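Local structure of SsfS6 (Streptomyces sp. SF2575, 4FZR) at residues V33-A38 with A389-L394; R106-M111 with S133-L138; V127-Y132 with I145-Q150. The protein adopts the two-domain GT-B fold and belongs to the family of proteins resembling erythromycin biosynthesis protein CIII. All coordinates share one frame; numbering follows the deposited sequence.

Interaction 1 (V33-A38 with A389-L394); sequences VPLSWA and ADIVRL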
# COMPACT_ATOMS: atom_id res chain seq x y z
N VAL A 33 5.79 -2.57 5.94
CA VAL A 33 4.89 -1.96 4.97
C VAL A 33 3.82 -1.08 5.63
O VAL A 33 3.56 0.03 5.16
CB VAL A 33 4.22 -3.04 4.08
CG1 VAL A 33 3.03 -2.46 3.34
CG2 VAL A 33 5.24 -3.61 3.10
N PRO A 34 3.17 -1.56 6.70
CA PRO A 34 2.11 -0.74 7.28
C PRO A 34 2.60 0.57 7.91
O PRO A 34 1.90 1.59 7.81
CB PRO A 34 1.49 -1.66 8.34
CG PRO A 34 1.80 -3.04 7.85
CD PRO A 34 3.18 -2.92 7.27
N LEU A 35 3.76 0.56 8.55
CA LEU A 35 4.32 1.79 9.10
C LEU A 35 4.73 2.74 7.97
O LEU A 35 4.57 3.96 8.08
CB LEU A 35 5.52 1.49 10.00
CG LEU A 35 6.14 2.70 10.70
CD1 LEU A 35 5.10 3.52 11.45
CD2 LEU A 35 7.24 2.26 11.66
N SER A 36 5.25 2.17 6.89
CA SER A 36 5.67 2.94 5.72
C SER A 36 4.49 3.65 5.07
O SER A 36 4.61 4.80 4.65
CB SER A 36 6.33 2.03 4.69
OG SER A 36 7.64 1.65 5.09
N TRP A 37 3.37 2.96 4.98
CA TRP A 37 2.16 3.56 4.42
C TRP A 37 1.51 4.54 5.40
O TRP A 37 0.81 5.47 4.98
CB TRP A 37 1.16 2.48 4.01
CG TRP A 37 1.14 2.24 2.53
CD1 TRP A 37 1.55 1.12 1.87
CD2 TRP A 37 0.69 3.16 1.52
NE1 TRP A 37 1.38 1.28 0.52
CE2 TRP A 37 0.86 2.52 0.28
CE3 TRP A 37 0.17 4.46 1.55
CZ2 TRP A 37 0.52 3.14 -0.93
CZ3 TRP A 37 -0.17 5.07 0.35
CH2 TRP A 37 0.01 4.41 -0.87
N ALA A 38 1.73 4.33 6.69
CA ALA A 38 1.22 5.23 7.71
C ALA A 38 1.92 6.58 7.58
O ALA A 38 1.30 7.64 7.73
CB ALA A 38 1.44 4.65 9.11
N ALA A 389 -0.54 4.53 12.83
CA ALA A 389 -0.89 5.94 12.64
C ALA A 389 -0.55 6.74 13.90
O ALA A 389 -0.06 7.87 13.81
CB ALA A 389 -2.37 6.08 12.31
N ASP A 390 -0.80 6.15 15.07
CA ASP A 390 -0.48 6.79 16.35
C ASP A 390 1.03 7.02 16.44
O ASP A 390 1.49 8.10 16.83
CB ASP A 390 -0.93 5.94 17.54
CG ASP A 390 -2.45 5.77 17.63
OD1 ASP A 390 -3.19 6.66 17.17
OD2 ASP A 390 -2.90 4.74 18.17
N ILE A 391 1.81 6.00 16.08
CA ILE A 391 3.27 6.07 16.15
C ILE A 391 3.86 7.15 15.25
O ILE A 391 4.89 7.75 15.57
CB ILE A 391 3.91 4.71 15.79
CG1 ILE A 391 3.64 3.69 16.90
CG2 ILE A 391 5.42 4.87 15.54
CD1 ILE A 391 4.08 4.12 18.28
N VAL A 392 3.22 7.40 14.11
CA VAL A 392 3.69 8.43 13.20
C VAL A 392 3.62 9.80 13.88
O VAL A 392 4.52 10.62 13.74
CB VAL A 392 2.89 8.46 11.88
CG1 VAL A 392 3.25 9.68 11.06
CG2 VAL A 392 3.14 7.19 11.08
N ARG A 393 2.55 10.03 14.64
CA ARG A 393 2.40 11.28 15.38
C ARG A 393 3.53 11.43 16.39
O ARG A 393 4.09 12.51 16.57
CB ARG A 393 1.04 11.34 16.07
CG ARG A 393 -0.11 11.46 15.10
CD ARG A 393 -1.44 11.45 15.80
NE ARG A 393 -2.39 10.57 15.10
CZ ARG A 393 -2.97 9.50 15.64
NH1 ARG A 393 -2.72 9.13 16.89
NH2 ARG A 393 -3.80 8.77 14.92
N LEU A 394 3.87 10.33 17.06
CA LEU A 394 5.02 10.32 17.96
C LEU A 394 6.28 10.72 17.21
O LEU A 394 7.00 11.63 17.63
CB LEU A 394 5.20 8.93 18.58
CG LEU A 394 4.53 8.68 19.94
CD1 LEU A 394 3.05 9.02 19.90
CD2 LEU A 394 4.73 7.24 20.36
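Ala389 O is approached by two amides of its own helix, both in weak bonds: Val392 N lies 3.3 Å from Ala389 O, and Arg393 N lies 3.5 Å from it. The same turn of helix presents Val392 to Ala38 and Leu35 of segment 33-38. One face of the Arg393 guanidinium lies over Ala389 O, and Arg393 also comes near Arg393 of the second subunit. The contact across the segments is made by apolar side chains. Val392 CG2 does most of the touching, 3.6 Å from Ala38 CB. With CG1 anti to the backbone N (chi1 171°), CG2 is left beside that N, on the side of Ala38. Leu35 and Val392 run past each other in opposite directions, and Leu35 CD1 touches Val392 CG2 at 4.2 Å. Leu35 CD1 also reaches Ile391 CG2 at 4.3 Å; a long, branched leucine suits this place because its CB does not point at the partner helix. Alanines suit the closest backbone approach, where Ala38 CA and Ala389 CA stand 5.4 Å apart. The axes of the two short segments approach to 9.2 Å with a crossing angle of -58°. Ala38 and Ala389 also pack on Ala41 and Ala42 of the second subunit, respectively, and Trp37 stacks on Trp37 of that subunit, so the helix pair is part of the subunit interface. A C-terminal helix that returns across the molecule to pack on the N-terminal Rossmann-like domain is a hallmark of the GT-B fold.

Interaction 2 (R106-M111 with S133-L138); sequences RLVLRM and SLTGPL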
# COMPACT_ATOMS: atom_id res chain seq x y z
N ARG A 106 27.24 -8.89 8.28
CA ARG A 106 27.91 -8.98 6.99
C ARG A 106 26.97 -8.63 5.85
O ARG A 106 27.41 -8.29 4.76
CB ARG A 106 28.49 -10.38 6.80
CG ARG A 106 29.59 -10.73 7.79
CD ARG A 106 30.37 -11.95 7.36
NE ARG A 106 29.61 -13.19 7.49
CZ ARG A 106 29.52 -13.90 8.61
NH1 ARG A 106 30.13 -13.49 9.72
NH2 ARG A 106 28.81 -15.02 8.63
N LEU A 107 25.67 -8.73 6.10
CA LEU A 107 24.67 -8.30 5.13
C LEU A 107 24.81 -6.81 4.89
O LEU A 107 24.58 -6.32 3.78
CB LEU A 107 23.25 -8.62 5.63
CG LEU A 107 22.10 -8.01 4.84
CD1 LEU A 107 22.15 -8.41 3.37
CD2 LEU A 107 20.76 -8.39 5.45
N VAL A 108 25.18 -6.08 5.94
CA VAL A 108 25.38 -4.64 5.86
C VAL A 108 26.46 -4.29 4.84
O VAL A 108 26.36 -3.30 4.13
CB VAL A 108 25.79 -4.07 7.22
CG1 VAL A 108 26.04 -2.58 7.10
CG2 VAL A 108 24.72 -4.36 8.25
N LEU A 109 27.50 -5.12 4.79
CA LEU A 109 28.65 -4.88 3.92
C LEU A 109 28.28 -4.97 2.44
O LEU A 109 28.91 -4.35 1.59
CB LEU A 109 29.76 -5.89 4.22
CG LEU A 109 30.27 -5.93 5.66
CD1 LEU A 109 31.44 -6.90 5.79
CD2 LEU A 109 30.68 -4.55 6.13
N ARG A 110 27.25 -5.76 2.14
CA ARG A 110 26.77 -5.90 0.78
C ARG A 110 25.90 -4.71 0.36
O ARG A 110 25.75 -4.43 -0.83
CB ARG A 110 25.97 -7.19 0.63
CG ARG A 110 26.71 -8.44 1.10
CD ARG A 110 27.85 -8.83 0.17
NE ARG A 110 27.36 -9.47 -1.05
CZ ARG A 110 27.03 -10.75 -1.15
NH1 ARG A 110 27.13 -11.56 -0.10
NH2 ARG A 110 26.60 -11.24 -2.30
N MSE A 111 25.35 -4.00 1.35
CA MSE A 111 24.32 -3.00 1.10
C MSE A 111 24.79 -1.55 1.29
O MSE A 111 24.27 -0.64 0.64
CB MSE A 111 23.12 -3.24 2.02
CG MSE A 111 22.19 -4.37 1.58
SE MSE A 111 20.73 -4.67 2.84
CE MSE A 111 19.62 -5.84 1.72
N SER A 133 18.26 -5.14 10.61
CA SER A 133 18.76 -4.47 9.42
C SER A 133 19.69 -3.33 9.82
O SER A 133 19.28 -2.17 9.91
CB SER A 133 17.61 -3.92 8.58
OG SER A 133 16.81 -4.96 8.05
N LEU A 134 20.96 -3.66 10.04
CA LEU A 134 21.92 -2.72 10.61
C LEU A 134 22.48 -1.74 9.59
O LEU A 134 23.28 -0.87 9.92
CB LEU A 134 23.06 -3.48 11.29
CG LEU A 134 22.67 -4.30 12.52
CD1 LEU A 134 23.89 -4.97 13.14
CD2 LEU A 134 21.95 -3.42 13.55
N THR A 135 22.05 -1.87 8.33
CA THR A 135 22.44 -0.90 7.32
C THR A 135 21.82 0.45 7.66
O THR A 135 22.43 1.49 7.44
CB THR A 135 22.00 -1.34 5.91
OG1 THR A 135 22.59 -2.61 5.59
CG2 THR A 135 22.43 -0.32 4.87
N GLY A 136 20.61 0.42 8.21
CA GLY A 136 19.92 1.63 8.60
C GLY A 136 20.71 2.51 9.56
O GLY A 136 21.12 3.60 9.19
N PRO A 137 20.93 2.02 10.79
CA PRO A 137 21.70 2.74 11.81
C PRO A 137 23.05 3.24 11.29
O PRO A 137 23.50 4.32 11.69
CB PRO A 137 21.92 1.68 12.89
CG PRO A 137 20.79 0.75 12.74
CD PRO A 137 20.45 0.72 11.28
N LEU A 138 23.69 2.47 10.42
CA LEU A 138 24.98 2.87 9.86
C LEU A 138 24.83 4.09 8.96
O LEU A 138 25.54 5.08 9.13
CB LEU A 138 25.61 1.72 9.08
CG LEU A 138 26.97 2.05 8.46
CD1 LEU A 138 27.94 2.53 9.54
CD2 LEU A 138 27.54 0.86 7.71
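No ring, amide or other flat side-chain group lies between Val108 and the residues it meets, Leu134, Thr135 and Leu138, so there are no faces or edges to fill; compact branched side chains, with the longer Met111, make the contact. Val108 is central to it. Its CG2 meets Leu134 CB at 3.6 Å, while its CG1 touches Leu138 CD2 at 3.8 Å. The two methyls diverge because CG1 is anti to the backbone N (chi1 178°) and CG2 lies beside it. Thr135 and Val108 run antiparallel alongside one another, bringing Thr135 OG1 to 3.5 Å from Val108 CA. Met111, present as selenomethionine, lies nearly perpendicular to Thr135, its CB 3.7 Å from Thr135 OG1 and its extended chain leading away beyond SE. The small, beta-branched Val108 and Thr135 fit here, since backbone and side chains are close: Val108 CA and Thr135 CA are 5.0 Å apart. Ala115 and Arg112 of helix 93-122 continue this packing against Thr135 and Leu138. The first turn of helix 135-143 is thus laid against the long helix 93-122, while its Pro137 touches Trp147 and Thr129 of the parallel sheet.

Interaction 3 (V127-Y132 with I145-Q150); sequences VLTETY and IPWIEQ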
# COMPACT_ATOMS: atom_id res chain seq x y z
N VAL A 127 15.65 7.69 8.94
CA VAL A 127 15.79 6.31 8.50
C VAL A 127 14.87 5.43 9.34
O VAL A 127 14.95 5.45 10.57
CB VAL A 127 17.24 5.79 8.62
CG1 VAL A 127 17.32 4.31 8.26
CG2 VAL A 127 18.17 6.59 7.72
N LEU A 128 13.99 4.69 8.68
CA LEU A 128 13.18 3.67 9.34
C LEU A 128 13.71 2.29 8.96
O LEU A 128 13.98 2.02 7.79
CB LEU A 128 11.71 3.81 8.93
CG LEU A 128 10.80 2.60 9.18
CD1 LEU A 128 10.70 2.27 10.66
CD2 LEU A 128 9.42 2.85 8.59
N THR A 129 13.85 1.42 9.95
CA THR A 129 14.48 0.13 9.70
C THR A 129 14.02 -0.95 10.69
O THR A 129 13.34 -0.67 11.68
CB THR A 129 16.01 0.25 9.78
OG1 THR A 129 16.62 -0.93 9.25
CG2 THR A 129 16.45 0.46 11.22
N GLU A 130 14.39 -2.18 10.38
CA GLU A 130 14.08 -3.33 11.23
C GLU A 130 15.29 -3.62 12.12
O GLU A 130 16.43 -3.43 11.71
CB GLU A 130 13.73 -4.52 10.34
CG GLU A 130 13.54 -5.83 11.05
CD GLU A 130 14.78 -6.70 10.97
OE1 GLU A 130 15.37 -6.80 9.88
OE2 GLU A 130 15.16 -7.29 12.01
N THR A 131 15.03 -4.08 13.35
CA THR A 131 16.07 -4.18 14.37
C THR A 131 17.36 -4.91 13.94
O THR A 131 18.43 -4.61 14.45
CB THR A 131 15.54 -4.81 15.68
OG1 THR A 131 16.63 -5.08 16.56
CG2 THR A 131 14.79 -6.10 15.41
N TYR A 132 17.25 -5.87 13.03
CA TYR A 132 18.43 -6.60 12.56
C TYR A 132 18.96 -6.09 11.22
O TYR A 132 19.99 -6.57 10.74
CB TYR A 132 18.13 -8.10 12.46
CG TYR A 132 17.86 -8.79 13.78
CD1 TYR A 132 18.29 -8.24 14.98
CD2 TYR A 132 17.17 -9.99 13.83
CE1 TYR A 132 18.04 -8.87 16.19
CE2 TYR A 132 16.91 -10.62 15.02
CZ TYR A 132 17.35 -10.06 16.20
OH TYR A 132 17.09 -10.70 17.39
N ILE A 145 21.81 11.76 10.92
CA ILE A 145 20.37 11.95 11.00
C ILE A 145 19.76 10.88 11.91
O ILE A 145 20.34 9.81 12.08
CB ILE A 145 19.69 11.87 9.61
CG1 ILE A 145 19.84 10.47 9.01
CG2 ILE A 145 20.26 12.95 8.68
CD1 ILE A 145 19.26 10.34 7.63
N PRO A 146 18.60 11.18 12.52
CA PRO A 146 17.94 10.23 13.43
C PRO A 146 17.44 8.99 12.71
O PRO A 146 17.23 9.03 11.50
CB PRO A 146 16.76 11.05 13.99
CG PRO A 146 16.54 12.14 13.00
CD PRO A 146 17.88 12.46 12.42
N TRP A 147 17.25 7.89 13.43
CA TRP A 147 16.68 6.69 12.83
C TRP A 147 15.68 6.03 13.78
O TRP A 147 15.72 6.24 14.99
CB TRP A 147 17.78 5.70 12.42
CG TRP A 147 18.55 5.13 13.56
CD1 TRP A 147 19.52 5.75 14.30
CD2 TRP A 147 18.44 3.80 14.09
NE1 TRP A 147 20.01 4.90 15.25
CE2 TRP A 147 19.37 3.69 15.15
CE3 TRP A 147 17.65 2.69 13.78
CZ2 TRP A 147 19.52 2.52 15.89
CZ3 TRP A 147 17.80 1.53 14.52
CH2 TRP A 147 18.73 1.46 15.56
N ILE A 148 14.77 5.26 13.21
CA ILE A 148 13.73 4.59 13.98
C ILE A 148 13.88 3.08 13.84
O ILE A 148 14.15 2.57 12.75
CB ILE A 148 12.33 5.03 13.53
CG1 ILE A 148 12.10 6.49 13.93
CG2 ILE A 148 11.26 4.15 14.14
CD1 ILE A 148 11.38 7.29 12.89
N GLU A 149 13.69 2.39 14.95
CA GLU A 149 13.88 0.95 15.00
C GLU A 149 12.54 0.27 15.25
O GLU A 149 11.88 0.54 16.25
CB GLU A 149 14.85 0.61 16.14
CG GLU A 149 15.14 -0.88 16.32
CD GLU A 149 15.98 -1.16 17.56
OE1 GLU A 149 15.54 -0.80 18.67
OE2 GLU A 149 17.08 -1.73 17.42
N GLN A 150 12.12 -0.59 14.33
CA GLN A 150 10.93 -1.40 14.54
C GLN A 150 11.27 -2.87 14.71
O GLN A 150 12.00 -3.45 13.90
CB GLN A 150 9.92 -1.24 13.40
CG GLN A 150 8.60 -1.94 13.69
CD GLN A 150 7.67 -2.03 12.49
OE1 GLN A 150 7.48 -1.06 11.75
NE2 GLN A 150 7.09 -3.21 12.28
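Val127 and Trp147 stand side by side on neighbouring parallel strands of a beta-alpha-beta unit, strands 126-130 and 147-150 joined through helix 135-143, in the Rossmann-like N-terminal domain. Their CB atoms are 3.8 Å apart. Trp147 has its CG between the backbone N and the carbonyl carbon (chi1 66°), which brings its six-membered ring beside Thr129: Thr129 CG2 meets Trp147 CE3 at 3.6 Å, the side chains crossing at a slant. The indole NE1 is bonded to Pro181 O, and Thr129 OG1 serves Ile21 O or Ser133 O, or shares its hydrogen between them, so a threonine serves both as an apolar neighbour and as a polar tie. Ile145 CD1 comes to Val127 CG2 at 3.9 Å, the two chains roughly at right angles. On the other face, which Glu130 and Gln150 share, Leu128 CD1 rests on Ile148 CG2 at 4.0 Å, again obliquely; apolar residues suit this buried face, where Leu128 also meets helix 33-41. Glu149 stays extended, and its OE2 receives a weak bond from Thr131 OG1, while Lys161 and Ser186 hold the carboxylate more firmly. Backbone bonds join the strands: Ile148 N reaches Val127 O at 2.7 Å, and Gln150 N reaches Thr129 O at 2.9 Å, N-H...O angle 168°. Beyond the strand, Thr131 N still finds Gln150 O at 3.1 Å, but from 39° above the carbonyl plane.

In the fold
From the N terminus the chain first lays down segment 33-38, whose partner 389-394 comes only near the C terminus; interaction 1 therefore closes a loop that holds both other contacts. Within it, segment 106-111 of the long helix is followed by segment 127-132, strand as far as Glu130, then 133-138, then 145-150. Interaction 2 closes at 133-138 and interaction 3 at 145-150, so these two cross, their segments alternating. They touch where Gly136 CA meets Val127 CG1 at 3.7 Å. Interaction 1 meets interaction 3 through Leu35 CD2 and Leu128 CD1, 3.6 Å apart. Together they tie helices 33-41, 93-122 and 135-143 and the C-terminal helix 388-395 to the sheet of the N-terminal domain.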